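Long-range contact in kelch-like protein 7 (Homo sapiens, PDB 3II7), which serves as the substrate-specific adapter of a CUL3-RBX1 E3 ubiquitin ligase, here represented by its kelch-repeat beta-propeller domain: residues Leu184-Leu196 against Ala205-Glu219. Numbering follows the deposited sequence.
Sequences LCPMIEARKNHGL and AVGGQNGLGGLDNVE. With EDO (1,2-ethanediol), chain L; EDO (1,2-ethanediol), chain K.
Arg-191 and Glu-219 form the buried salt bridge at the heart of this contact, the guanidinium reaching the carboxylate side-on with both NE and NH2 directed to OE2. NH2 is the nearer, 2.8 Å from Glu-219 OE2, and lies on its anti lone pair, while the two flat groups stand 81° apart. The same oxygen accepts from Glu-189 N on its syn side, and the syn lone pair of Glu-219 OE1 takes Ile-188 N at 2.7 Å. These four bonds fix the carboxylate's rotation and hold the backbone at Ile-188 and Glu-189, in the crossover between two blades.

At the other end of the guanidinium, NH1 is 2.9 Å from Gly-207 O, which lies in the guanidinium plane; NH1 also binds Asn-217 O, and NH2 binds Asn-217 OD1. Ala-205 O lies over the centre of one face, Glu-189 CB near the rim of the opposite one. Glu-189 bends at chi2 (-79°), bringing OE2 within 2.9 Å of Asn-217 ND2, which meets it from above the carboxylate plane. Asn-210 ND2 donates to Ala-190 O.

Backbone pairing is antiparallel: Lys-192 and Gln-209 exchange two hydrogen bonds, as do Gly-195 and Val-206. Gly-208 CA packs 3.3 Å from Lys-192 O; where a side chain would stand, Lys-192 O and His-194 N fill the space.

Apolar contact centres on Ala-205 CB, touched by Met-187 SD and Leu-196 CD1, each at 3.9 Å. In this kelch beta-propeller the contact spans repeats Kelch 4 (residues 184-196) and Kelch 5 (205-219): the crossover from strand 180-184 of one blade into strand 195-199 of the next is bonded to strands 202-206 and 218-222 and the loop 207-217 between them, with Trp-228 of strand 227-230 against Met-187 and Glu-219.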
loop_
_atom_site.group_PDB
_atom_site.type_symbol
_atom_site.label_atom_id
_atom_site.label_comp_id
_atom_site.label_asym_id
_atom_site.label_seq_id
_atom_site.Cartn_x
_atom_site.Cartn_y
_atom_site.Cartn_z
ATOM N N LEU A 184 -17.985 3.004 -6.581
ATOM C CA LEU A 184 -17.560 4.063 -7.452
ATOM C C LEU A 184 -17.352 3.543 -8.886
ATOM O O LEU A 184 -17.509 2.322 -9.182
ATOM C CB LEU A 184 -16.279 4.686 -6.904
ATOM C CG LEU A 184 -16.458 5.362 -5.522
ATOM C CD1 LEU A 184 -15.092 5.920 -5.077
ATOM C CD2 LEU A 184 -17.541 6.493 -5.516
ATOM N N CYS A 185 -17.015 4.457 -9.788
ATOM C CA CYS A 185 -16.630 4.079 -11.133
ATOM C C CYS A 185 -15.473 3.081 -11.066
ATOM O O CYS A 185 -14.518 3.285 -10.307
ATOM C CB CYS A 185 -16.189 5.319 -11.889
ATOM S SG CYS A 185 -15.799 5.020 -13.632
ATOM N N PRO A 186 -15.561 1.979 -11.836
ATOM C CA PRO A 186 -14.461 1.027 -11.846
ATOM C C PRO A 186 -13.232 1.551 -12.624
ATOM O O PRO A 186 -13.358 2.406 -13.518
ATOM C CB PRO A 186 -15.054 -0.185 -12.551
ATOM C CG PRO A 186 -16.068 0.392 -13.452
ATOM C CD PRO A 186 -16.668 1.537 -12.698
ATOM N N MET A 187 -12.071 1.036 -12.263
ATOM C CA MET A 187 -10.827 1.354 -12.977
ATOM C C MET A 187 -10.954 0.910 -14.430
ATOM O O MET A 187 -11.776 0.011 -14.763
ATOM C CB MET A 187 -9.611 0.658 -12.331
ATOM C CG MET A 187 -9.241 1.207 -10.990
ATOM S SD MET A 187 -7.756 0.443 -10.343
ATOM C CE MET A 187 -8.276 -1.290 -10.170
ATOM N N ILE A 188 -10.164 1.543 -15.294
ATOM C CA ILE A 188 -10.075 1.125 -16.697
ATOM C C ILE A 188 -9.454 -0.278 -16.800
ATOM O O ILE A 188 -9.913 -1.121 -17.581
ATOM C CB ILE A 188 -9.277 2.134 -17.505
ATOM C CG1 ILE A 188 -10.039 3.472 -17.485
ATOM C CG2 ILE A 188 -9.013 1.618 -18.922
ATOM C CD1 ILE A 188 -9.200 4.657 -17.975
ATOM N N GLU A 189 -8.424 -0.522 -15.969
ATOM C CA GLU A 189 -7.713 -1.788 -15.942
ATOM C C GLU A 189 -8.065 -2.543 -14.670
ATOM O O GLU A 189 -8.111 -1.944 -13.592
ATOM C CB GLU A 189 -6.212 -1.532 -15.941
ATOM C CG GLU A 189 -5.656 -1.050 -17.232
ATOM C CD GLU A 189 -5.445 -2.155 -18.298
ATOM O OE1 GLU A 189 -5.699 -3.330 -18.027
ATOM O OE2 GLU A 189 -5.008 -1.807 -19.400
ATOM N N ALA A 190 -8.267 -3.867 -14.772
ATOM C CA ALA A 190 -8.254 -4.696 -13.572
ATOM C C ALA A 190 -6.800 -4.701 -13.061
ATOM O O ALA A 190 -5.872 -4.771 -13.863
ATOM C CB ALA A 190 -8.732 -6.108 -13.884
ATOM N N ARG A 191 -6.598 -4.599 -11.747
ATOM C CA ARG A 191 -5.239 -4.516 -11.160
ATOM C C ARG A 191 -5.230 -5.132 -9.795
ATOM O O ARG A 191 -6.162 -4.913 -9.013
ATOM C CB ARG A 191 -4.748 -3.054 -10.951
ATOM C CG ARG A 191 -4.829 -2.151 -12.126
ATOM C CD ARG A 191 -4.408 -0.745 -11.758
ATOM N NE ARG A 191 -4.633 0.122 -12.909
ATOM C CZ ARG A 191 -3.741 0.366 -13.865
ATOM N NH1 ARG A 191 -2.509 -0.125 -13.822
ATOM N NH2 ARG A 191 -4.080 1.123 -14.881
ATOM N N LYS A 192 -4.161 -5.869 -9.512
ATOM C CA LYS A 192 -3.763 -6.206 -8.147
ATOM C C LYS A 192 -2.272 -5.919 -8.030
ATOM O O LYS A 192 -1.556 -5.844 -9.004
ATOM C CB LYS A 192 -4.047 -7.653 -7.790
ATOM C CG LYS A 192 -3.210 -8.720 -8.551
ATOM C CD LYS A 192 -3.564 -10.112 -8.063
ATOM C CE LYS A 192 -2.730 -11.181 -8.707
ATOM N NZ LYS A 192 -2.842 -12.507 -7.978
ATOM N N ASN A 193 -1.803 -5.783 -6.793
ATOM C CA ASN A 193 -0.410 -5.456 -6.507
ATOM C C ASN A 193 0.080 -4.158 -7.143
ATOM O O ASN A 193 1.291 -3.964 -7.331
ATOM C CB ASN A 193 0.538 -6.624 -6.907
ATOM C CG ASN A 193 0.225 -7.915 -6.187
ATOM O OD1 ASN A 193 -0.008 -8.947 -6.823
ATOM N ND2 ASN A 193 0.193 -7.863 -4.855
ATOM N N HIS A 194 -0.863 -3.254 -7.400
ATOM C CA HIS A 194 -0.628 -1.943 -7.946
ATOM C C HIS A 194 -0.321 -0.961 -6.821
ATOM O O HIS A 194 -0.677 -1.177 -5.664
ATOM C CB HIS A 194 -1.870 -1.434 -8.717
ATOM C CG HIS A 194 -3.159 -1.504 -7.946
ATOM N ND1 HIS A 194 -3.713 -2.692 -7.558
ATOM C CD2 HIS A 194 -4.042 -0.539 -7.569
ATOM C CE1 HIS A 194 -4.846 -2.470 -6.920
ATOM N NE2 HIS A 194 -5.086 -1.176 -6.930
ATOM N N GLY A 195 0.313 0.129 -7.175
ATOM C CA GLY A 195 0.448 1.257 -6.283
ATOM C C GLY A 195 -0.853 2.021 -6.269
ATOM O O GLY A 195 -1.606 2.007 -7.251
ATOM N N LEU A 196 -1.098 2.722 -5.168
ATOM C CA LEU A 196 -2.353 3.487 -5.009
ATOM C C LEU A 196 -2.025 4.636 -4.103
ATOM O O LEU A 196 -1.746 4.442 -2.890
ATOM C CB LEU A 196 -3.502 2.635 -4.441
ATOM C CG LEU A 196 -4.888 3.273 -4.640
ATOM C CD1 LEU A 196 -5.257 3.308 -6.178
ATOM C CD2 LEU A 196 -5.971 2.575 -3.798
ATOM N N ALA A 205 -3.582 4.880 -9.650
ATOM C CA ALA A 205 -3.343 3.479 -9.610
ATOM C C ALA A 205 -2.200 3.195 -10.576
ATOM O O ALA A 205 -2.313 3.473 -11.785
ATOM C CB ALA A 205 -4.603 2.707 -10.002
ATOM N N VAL A 206 -1.124 2.589 -10.054
ATOM C CA VAL A 206 0.142 2.505 -10.764
ATOM C C VAL A 206 0.510 1.049 -10.981
ATOM O O VAL A 206 0.762 0.308 -10.036
ATOM C CB VAL A 206 1.283 3.220 -9.977
ATOM C CG1 VAL A 206 2.600 3.171 -10.767
ATOM C CG2 VAL A 206 0.883 4.662 -9.600
ATOM N N GLY A 207 0.484 0.634 -12.233
ATOM C CA GLY A 207 0.957 -0.683 -12.584
ATOM C C GLY A 207 0.189 -1.797 -11.928
ATOM O O GLY A 207 -1.051 -1.770 -11.870
ATOM N N GLY A 208 0.949 -2.770 -11.437
ATOM C CA GLY A 208 0.423 -4.002 -10.880
ATOM C C GLY A 208 0.332 -5.072 -11.957
ATOM O O GLY A 208 1.145 -5.113 -12.876
ATOM N N GLN A 209 -0.644 -5.947 -11.804
ATOM C CA GLN A 209 -0.855 -7.080 -12.716
ATOM C C GLN A 209 -2.308 -7.501 -12.738
ATOM O O GLN A 209 -3.081 -7.180 -11.856
ATOM C CB GLN A 209 -0.003 -8.281 -12.299
ATOM C CG GLN A 209 -0.347 -8.837 -10.966
ATOM C CD GLN A 209 0.475 -10.023 -10.577
ATOM O OE1 GLN A 209 0.705 -10.955 -11.387
ATOM N NE2 GLN A 209 0.974 -10.003 -9.341
ATOM N N ASN A 210 -2.670 -8.234 -13.771
ATOM C CA ASN A 210 -3.984 -8.880 -13.778
ATOM C C ASN A 210 -3.901 -10.257 -14.363
ATOM O O ASN A 210 -2.820 -10.826 -14.446
ATOM C CB ASN A 210 -5.027 -7.989 -14.438
ATOM C CG ASN A 210 -4.706 -7.636 -15.842
ATOM O OD1 ASN A 210 -4.124 -8.426 -16.597
ATOM N ND2 ASN A 210 -5.095 -6.422 -16.236
ATOM N N GLY A 211 -5.046 -10.840 -14.724
ATOM C CA GLY A 211 -5.068 -12.197 -15.207
ATOM C C GLY A 211 -4.306 -12.411 -16.496
ATOM O O GLY A 211 -3.939 -13.534 -16.828
ATOM N N LEU A 212 -4.059 -11.333 -17.228
ATOM C CA LEU A 212 -3.402 -11.416 -18.508
ATOM C C LEU A 212 -1.916 -10.995 -18.461
ATOM O O LEU A 212 -1.231 -11.031 -19.457
ATOM C CB LEU A 212 -4.216 -10.619 -19.536
ATOM C CG LEU A 212 -5.470 -11.442 -20.015
ATOM C CD1 LEU A 212 -6.099 -12.276 -18.927
ATOM C CD2 LEU A 212 -6.545 -10.601 -20.653
ATOM N N GLY A 213 -1.422 -10.652 -17.281
ATOM C CA GLY A 213 -0.020 -10.328 -17.122
ATOM C C GLY A 213 0.225 -9.044 -16.356
ATOM O O GLY A 213 -0.681 -8.489 -15.727
ATOM N N GLY A 214 1.459 -8.559 -16.446
ATOM C CA GLY A 214 1.865 -7.328 -15.767
ATOM C C GLY A 214 1.395 -6.093 -16.484
ATOM O O GLY A 214 0.908 -6.175 -17.628
ATOM N N LEU A 215 1.522 -4.945 -15.827
ATOM C CA LEU A 215 1.009 -3.680 -16.350
ATOM C C LEU A 215 2.052 -2.579 -16.206
ATOM O O LEU A 215 2.539 -2.342 -15.100
ATOM C CB LEU A 215 -0.241 -3.268 -15.601
ATOM C CG LEU A 215 -1.450 -4.173 -15.691
ATOM C CD1 LEU A 215 -2.514 -3.797 -14.662
ATOM C CD2 LEU A 215 -2.044 -4.099 -17.111
ATOM N N ASP A 216 2.344 -1.879 -17.314
ATOM C CA ASP A 216 3.131 -0.662 -17.246
ATOM C C ASP A 216 2.253 0.551 -17.115
ATOM O O ASP A 216 2.759 1.621 -16.817
ATOM C CB ASP A 216 4.111 -0.518 -18.433
ATOM C CG ASP A 216 3.414 -0.398 -19.786
ATOM O OD1 ASP A 216 2.232 -0.746 -19.924
ATOM O OD2 ASP A 216 4.075 0.049 -20.727
ATOM N N ASN A 217 0.947 0.391 -17.300
ATOM C CA ASN A 217 0.102 1.563 -17.417
ATOM C C ASN A 217 -0.385 2.106 -16.075
ATOM O O ASN A 217 -0.254 1.472 -14.985
ATOM C CB ASN A 217 -1.001 1.385 -18.477
ATOM C CG ASN A 217 -2.033 0.329 -18.127
ATOM O OD1 ASN A 217 -2.339 0.078 -16.979
ATOM N ND2 ASN A 217 -2.621 -0.260 -19.175
ATOM N N VAL A 218 -0.905 3.309 -16.149
ATOM C CA VAL A 218 -1.164 4.141 -14.999
ATOM C C VAL A 218 -2.435 4.909 -15.246
ATOM O O VAL A 218 -2.648 5.441 -16.329
ATOM C CB VAL A 218 0.010 5.134 -14.746
ATOM C CG1 VAL A 218 -0.272 6.061 -13.510
ATOM C CG2 VAL A 218 1.345 4.363 -14.572
ATOM N N GLU A 219 -3.286 4.974 -14.249
ATOM C CA GLU A 219 -4.522 5.726 -14.377
ATOM C C GLU A 219 -4.810 6.449 -13.089
ATOM O O GLU A 219 -4.262 6.103 -12.034
ATOM C CB GLU A 219 -5.690 4.805 -14.757
ATOM C CG GLU A 219 -5.996 3.662 -13.750
ATOM C CD GLU A 219 -7.097 2.768 -14.249
ATOM O OE1 GLU A 219 -8.251 3.250 -14.335
ATOM O OE2 GLU A 219 -6.826 1.586 -14.602
HETATM C C1 EDO L . -9.312 -11.044 -14.876
HETATM O O1 EDO L . -8.473 -11.738 -13.929
HETATM C C2 EDO L . -8.795 -9.639 -15.175
HETATM O O2 EDO L . -7.482 -9.670 -15.752
HETATM C C1 EDO K . 5.527 -8.520 -16.831
HETATM O O1 EDO K . 5.907 -9.836 -16.380
HETATM C C2 EDO K . 4.680 -8.584 -18.094
HETATM O O2 EDO K . 3.656 -9.568 -17.928
HETATM O O HOH W 1 -5.548 -5.603 -18.823
#